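Local atomic coordinates of ionotropic glutamate receptor bacterial homologue (Nostoc punctiforme, PDB entry 2PYY), a protein that binds L-glutamate in the cleft between the two lobes of the ligand-binding core of a bacterial ionotropic glutamate receptor homologue. Residues I28-W31 against R32-T36; R105-D108 against D109-G112. All blocks are in the same frame, centred on the assembly; numbering follows the deposited sequence.

Contact 1: residues I28-W31 against R32-T36; sequences IDLW and RSIAT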
ATOM      1  N   ILE B  28       2.898 -21.137  -0.426  1.00 13.87           N
ATOM      2  CA  ILE B  28       2.626 -22.374   0.299  1.00 13.85           C
ATOM      3  C   ILE B  28       3.971 -23.055   0.641  1.00 13.63           C
ATOM      4  O   ILE B  28       4.198 -23.471   1.780  1.00 14.87           O
ATOM      5  CB  ILE B  28       1.722 -23.346  -0.551  1.00 12.46           C
ATOM      6  CG1 ILE B  28       0.343 -22.711  -0.768  1.00 11.49           C
ATOM      7  CG2 ILE B  28       1.499 -24.673   0.191  1.00 16.62           C
ATOM      8  CD1 ILE B  28      -0.375 -22.351   0.533  1.00  9.64           C
ATOM      9  N   ASP B  29       4.869 -23.163  -0.337  1.00 14.13           N
ATOM     10  CA  ASP B  29       6.181 -23.793  -0.084  1.00 15.64           C
ATOM     11  C   ASP B  29       7.058 -22.980   0.863  1.00 15.84           C
ATOM     12  O   ASP B  29       7.751 -23.529   1.724  1.00 15.20           O
ATOM     13  CB  ASP B  29       6.960 -24.013  -1.389  1.00 17.23           C
ATOM     14  CG  ASP B  29       6.301 -25.037  -2.294  1.00 18.99           C
ATOM     15  OD1 ASP B  29       5.464 -25.817  -1.794  1.00 21.32           O
ATOM     16  OD2 ASP B  29       6.629 -25.067  -3.494  1.00 20.45           O
ATOM     17  N   LEU B  30       7.040 -21.662   0.697  1.00 14.32           N
ATOM     18  CA  LEU B  30       7.845 -20.807   1.564  1.00 13.96           C
ATOM     19  C   LEU B  30       7.366 -20.907   3.014  1.00 13.96           C
ATOM     20  O   LEU B  30       8.172 -21.074   3.927  1.00 13.37           O
ATOM     21  CB  LEU B  30       7.793 -19.349   1.094  1.00 15.25           C
ATOM     22  CG  LEU B  30       8.669 -18.379   1.885  1.00 15.82           C
ATOM     23  CD1 LEU B  30      10.119 -18.781   1.728  1.00 13.67           C
ATOM     24  CD2 LEU B  30       8.451 -16.960   1.387  1.00 15.12           C
ATOM     25  N   TRP B  31       6.062 -20.800   3.242  1.00 13.38           N
ATOM     26  CA  TRP B  31       5.576 -20.895   4.609  1.00 13.48           C
ATOM     27  C   TRP B  31       5.905 -22.265   5.236  1.00 12.69           C
ATOM     28  O   TRP B  31       6.318 -22.342   6.389  1.00 12.84           O
ATOM     29  CB  TRP B  31       4.069 -20.650   4.668  1.00 13.09           C
ATOM     30  CG  TRP B  31       3.531 -20.933   6.025  1.00 12.04           C
ATOM     31  CD1 TRP B  31       2.728 -21.977   6.387  1.00 13.94           C
ATOM     32  CD2 TRP B  31       3.861 -20.239   7.231  1.00 12.03           C
ATOM     33  NE1 TRP B  31       2.543 -21.979   7.746  1.00 13.88           N
ATOM     34  CE2 TRP B  31       3.221 -20.918   8.286  1.00 11.17           C
ATOM     35  CE3 TRP B  31       4.628 -19.100   7.524  1.00 11.09           C
ATOM     36  CZ2 TRP B  31       3.338 -20.514   9.614  1.00 11.93           C
ATOM     37  CZ3 TRP B  31       4.743 -18.697   8.855  1.00 11.10           C
ATOM     38  CH2 TRP B  31       4.092 -19.402   9.879  1.00  8.81           C
ATOM     39  N   ARG B  32       5.715 -23.338   4.478  1.00 16.51           N
ATOM     40  CA  ARG B  32       6.006 -24.677   4.982  1.00 19.12           C
ATOM     41  C   ARG B  32       7.456 -24.777   5.458  1.00 19.88           C
ATOM     42  O   ARG B  32       7.720 -25.350   6.506  1.00 19.40           O
ATOM     43  CB  ARG B  32       5.750 -25.718   3.894  1.00 21.54           C
ATOM     44  CG  ARG B  32       6.028 -27.157   4.313  1.00 26.11           C
ATOM     45  CD  ARG B  32       6.092 -28.092   3.110  1.00 30.54           C
ATOM     46  NE  ARG B  32       4.799 -28.207   2.420  1.00 32.61           N
ATOM     47  CZ  ARG B  32       4.616 -27.934   1.131  1.00 32.30           C
ATOM     48  NH1 ARG B  32       5.644 -27.527   0.393  1.00 30.94           N
ATOM     49  NH2 ARG B  32       3.417 -28.084   0.582  1.00 30.15           N
ATOM     50  N   SER B  33       8.392 -24.204   4.701  1.00 19.62           N
ATOM     51  CA  SER B  33       9.809 -24.246   5.078  1.00 20.32           C
ATOM     52  C   SER B  33      10.081 -23.447   6.340  1.00 20.23           C
ATOM     53  O   SER B  33      10.823 -23.876   7.225  1.00 18.40           O
ATOM     54  CB  SER B  33      10.695 -23.691   3.959  1.00 19.47           C
ATOM     55  OG  SER B  33      10.461 -24.361   2.741  1.00 23.31           O
ATOM     56  N   ILE B  34       9.487 -22.263   6.396  1.00 20.05           N
ATOM     57  CA  ILE B  34       9.644 -21.378   7.537  1.00 19.12           C
ATOM     58  C   ILE B  34       9.109 -22.075   8.782  1.00 19.09           C
ATOM     59  O   ILE B  34       9.739 -22.059   9.831  1.00 19.26           O
ATOM     60  CB  ILE B  34       8.864 -20.070   7.315  1.00 17.93           C
ATOM     61  CG1 ILE B  34       9.448 -19.311   6.121  1.00 18.18           C
ATOM     62  CG2 ILE B  34       8.889 -19.234   8.570  1.00 17.14           C
ATOM     63  CD1 ILE B  34       8.672 -18.055   5.757  1.00 18.97           C
ATOM     64  N   ALA B  35       7.944 -22.699   8.645  1.00 19.62           N
ATOM     65  CA  ALA B  35       7.299 -23.397   9.752  1.00 19.42           C
ATOM     66  C   ALA B  35       8.073 -24.637  10.180  1.00 18.51           C
ATOM     67  O   ALA B  35       8.234 -24.901  11.368  1.00 18.43           O
ATOM     68  CB  ALA B  35       5.884 -23.780   9.364  1.00 18.17           C
ATOM     69  N   THR B  36       8.541 -25.408   9.212  1.00 19.27           N
ATOM     70  CA  THR B  36       9.287 -26.610   9.536  1.00 21.01           C
ATOM     71  C   THR B  36      10.587 -26.231  10.248  1.00 22.96           C
ATOM     72  O   THR B  36      10.988 -26.878  11.217  1.00 21.88           O
ATOM     73  CB  THR B  36       9.563 -27.430   8.277  1.00 21.00           C
ATOM     74  OG1 THR B  36      10.117 -26.582   7.278  1.00 29.77           O
ATOM     75  CG2 THR B  36       8.274 -28.035   7.743  1.00 19.25           C
TER
HETATM   76  O   HOH W   1       8.226 -26.473   0.822  1.00 29.47           O

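Contact 2: residues R105-D108 against D109-G112; sequences RSID and DLPG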
ATOM      1  N   ARG B 105      -1.700   2.051 -23.211  1.00 37.37           N
ATOM      2  CA  ARG B 105      -0.317   1.592 -23.175  1.00 36.62           C
ATOM      3  C   ARG B 105       0.376   1.925 -21.869  1.00 35.74           C
ATOM      4  O   ARG B 105       1.465   1.425 -21.600  1.00 34.92           O
ATOM      5  CB  ARG B 105       0.475   2.225 -24.319  1.00 36.75           C
ATOM      6  CG  ARG B 105      -0.118   2.003 -25.706  1.00 36.74           C
ATOM      7  CD  ARG B 105       0.763   1.077 -26.516  1.00 37.67           C
ATOM      8  NE  ARG B 105       0.506  -0.329 -26.220  1.00 38.25           N
ATOM      9  CZ  ARG B 105       1.412  -1.294 -26.343  1.00 36.57           C
ATOM     10  NH1 ARG B 105       2.641  -1.006 -26.744  1.00 38.80           N
ATOM     11  NH2 ARG B 105       1.085  -2.550 -26.090  1.00 39.55           N
ATOM     12  N   SER B 106      -0.240   2.786 -21.067  1.00 34.74           N
ATOM     13  CA  SER B 106       0.350   3.167 -19.790  1.00 35.48           C
ATOM     14  C   SER B 106      -0.673   3.826 -18.874  1.00 34.43           C
ATOM     15  O   SER B 106      -1.838   3.972 -19.236  1.00 36.31           O
ATOM     16  CB  SER B 106       1.527   4.124 -20.016  1.00 35.76           C
ATOM     17  OG  SER B 106       1.087   5.374 -20.521  1.00 36.35           O
ATOM     18  N   ILE B 107      -0.222   4.226 -17.690  1.00 34.67           N
ATOM     19  CA  ILE B 107      -1.084   4.874 -16.706  1.00 34.64           C
ATOM     20  C   ILE B 107      -1.820   6.046 -17.330  1.00 34.55           C
ATOM     21  O   ILE B 107      -3.012   6.252 -17.087  1.00 34.02           O
ATOM     22  CB  ILE B 107      -0.271   5.421 -15.542  1.00 36.10           C
ATOM     23  CG1 ILE B 107       1.035   4.627 -15.410  1.00 36.95           C
ATOM     24  CG2 ILE B 107      -1.093   5.352 -14.271  1.00 34.36           C
ATOM     25  CD1 ILE B 107       2.030   5.243 -14.435  1.00 39.32           C
ATOM     26  N   ASP B 108      -1.091   6.810 -18.135  1.00 34.16           N
ATOM     27  CA  ASP B 108      -1.632   7.978 -18.816  1.00 34.77           C
ATOM     28  C   ASP B 108      -2.852   7.651 -19.650  1.00 33.56           C
ATOM     29  O   ASP B 108      -3.630   8.540 -19.977  1.00 34.25           O
ATOM     30  CB  ASP B 108      -0.563   8.596 -19.719  1.00 36.18           C
ATOM     31  CG  ASP B 108       0.592   9.178 -18.940  1.00 37.81           C
ATOM     32  OD1 ASP B 108       1.556   9.652 -19.578  1.00 38.81           O
ATOM     33  OD2 ASP B 108       0.540   9.164 -17.689  1.00 39.94           O
ATOM     34  N   ASP B 109      -3.026   6.379 -19.992  1.00 31.34           N
ATOM     35  CA  ASP B 109      -4.165   5.984 -20.809  1.00 31.23           C
ATOM     36  C   ASP B 109      -5.318   5.381 -20.018  1.00 30.86           C
ATOM     37  O   ASP B 109      -6.231   4.815 -20.606  1.00 31.14           O
ATOM     38  CB  ASP B 109      -3.726   4.976 -21.868  1.00 32.30           C
ATOM     39  CG  ASP B 109      -2.579   5.479 -22.708  1.00 33.31           C
ATOM     40  OD1 ASP B 109      -2.721   6.561 -23.312  1.00 34.97           O
ATOM     41  OD2 ASP B 109      -1.542   4.787 -22.750  1.00 31.23           O
ATOM     42  N   LEU B 110      -5.285   5.501 -18.698  1.00 30.67           N
ATOM     43  CA  LEU B 110      -6.339   4.931 -17.874  1.00 32.37           C
ATOM     44  C   LEU B 110      -7.483   5.896 -17.587  1.00 33.71           C
ATOM     45  O   LEU B 110      -8.652   5.531 -17.728  1.00 32.74           O
ATOM     46  CB  LEU B 110      -5.756   4.414 -16.560  1.00 31.93           C
ATOM     47  CG  LEU B 110      -4.780   3.231 -16.655  1.00 32.98           C
ATOM     48  CD1 LEU B 110      -4.335   2.828 -15.250  1.00 33.82           C
ATOM     49  CD2 LEU B 110      -5.450   2.054 -17.353  1.00 31.99           C
ATOM     50  N   PRO B 111      -7.168   7.143 -17.182  1.00 35.24           N
ATOM     51  CA  PRO B 111      -8.226   8.116 -16.888  1.00 36.18           C
ATOM     52  C   PRO B 111      -9.242   8.190 -18.015  1.00 36.96           C
ATOM     53  O   PRO B 111      -8.878   8.384 -19.172  1.00 38.48           O
ATOM     54  CB  PRO B 111      -7.452   9.418 -16.711  1.00 37.07           C
ATOM     55  CG  PRO B 111      -6.170   8.946 -16.117  1.00 36.27           C
ATOM     56  CD  PRO B 111      -5.840   7.742 -16.961  1.00 35.03           C
ATOM     57  N   GLY B 112     -10.511   8.012 -17.670  1.00 37.34           N
ATOM     58  CA  GLY B 112     -11.562   8.057 -18.667  1.00 36.72           C
ATOM     59  C   GLY B 112     -11.894   6.670 -19.163  1.00 37.21           C
ATOM     60  O   GLY B 112     -12.704   6.504 -20.074  1.00 37.05           O
TER
HETATM   61  O   HOH W   2      -2.779   9.159 -23.193  1.00 38.84           O

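Contact 1: residues I28-W31 against R32-T36
Arg32 reaches back over one turn of helix 26-38 to pair with Asp29. Its CB packs 3.5 Å from Ile28 O, CG leaves anti to the backbone N (chi1 180°), and a bend at chi3 (-66°) folds the guanidinium back alongside the carboxylate. At the tip NH1 forms a salt bridge with Asp29 OD1 at 2.8 Å, met from above the carboxylate plane, while NH2 lies 3.9 Å from Ile28 CG2. A water bridges Arg32 NH1 to Asp29 O, lying in the guanidinium plane, so NH1 is gripped twice. The other carboxylate oxygen, Asp29 OD2, pairs in a salt bridge with Lys219 and accepts a hydrogen bond from Trp220, which ties the helix to helix 212-220. On the face turned to the sheet, Ala35 CB sits 3.9 Å above one face of the Trp31 indole, offset toward the rim, and the ring NE1 bonds to Ser42. Ile34 CG2 meets Trp31 CZ3 at 4.2 Å, and its other branch brings CD1 to 3.9 Å from Leu30 CG. Along the backbone, Ala35 N bonds to Trp31 O at 2.8 Å, one of a run of i to i+4 bonds. The whole is an amphipathic alpha-helix with an i to i+3 salt bridge, its Trp31 side laid on strand 64-66 of an alpha/beta lobe.

Contact 2: residues R105-D108 against D109-G112
A tight surface turn, in which Asp109 folds back on Arg105 and Ser106, lies in the connection between strands 86-94 and 114-118. The Asp109 carboxylate stands beside its own backbone N (chi1 -54°) and turns OD2 toward the start of the turn. There OD2 accepts Arg105 N at 2.8 Å, arriving from above the carboxylate plane. Ser106 N adds a weak, bent bond to Asp109 OD2 at 2.9 Å (129°), and Ser106 OG only a weak one. One oxygen thus holds two consecutive backbone N-H groups. Asp109 OD1 takes a water at 2.6 Å, which also reaches weakly to Asp108 O. The backbone closes in two overlapping i to i+3 bonds, Asp109 N to Ser106 O at 2.8 Å and Leu110 N to Ile107 O at 2.9 Å. Pro111 CD rests 3.2 Å from Ile107 O, and Leu110 CD1 touches Ile107 CG2 at 4.2 Å. Leu110 is buried against Ile132, whereas Ile107 leans on Leu181 of strand 175-190. Two overlapping type I turns make a short 3-10 turn, with the Asp109 carboxylate folded back onto the backbone N-H groups of Arg105 and Ser106; the Asp-Leu-Pro-Gly run leading into a strand is consistent with the family 3 solute-binding fold.

In the fold
Contact 1 comes first along the chain, and contact 2 follows later with no overlap. Their centres are 39 Å apart, their nearest atoms about 28 Å, and they stand on opposite sides of the chain's centre. Residues 28-36 belong to the lobe built on the three-stranded parallel sheet, in the helix after strand 5-10; residues 105-112 lead into strand 114-118 of the mixed sheet in the other lobe. Neither segment pair touches another chain of the assembly. The glutamate pocket draws on residues of both lobes, among them Arg10 and Arg75 and, further on, Thr118 and Asp158. The two contacts therefore mark outlying parts of a two-lobed, periplasmic-binding-protein-like clamshell.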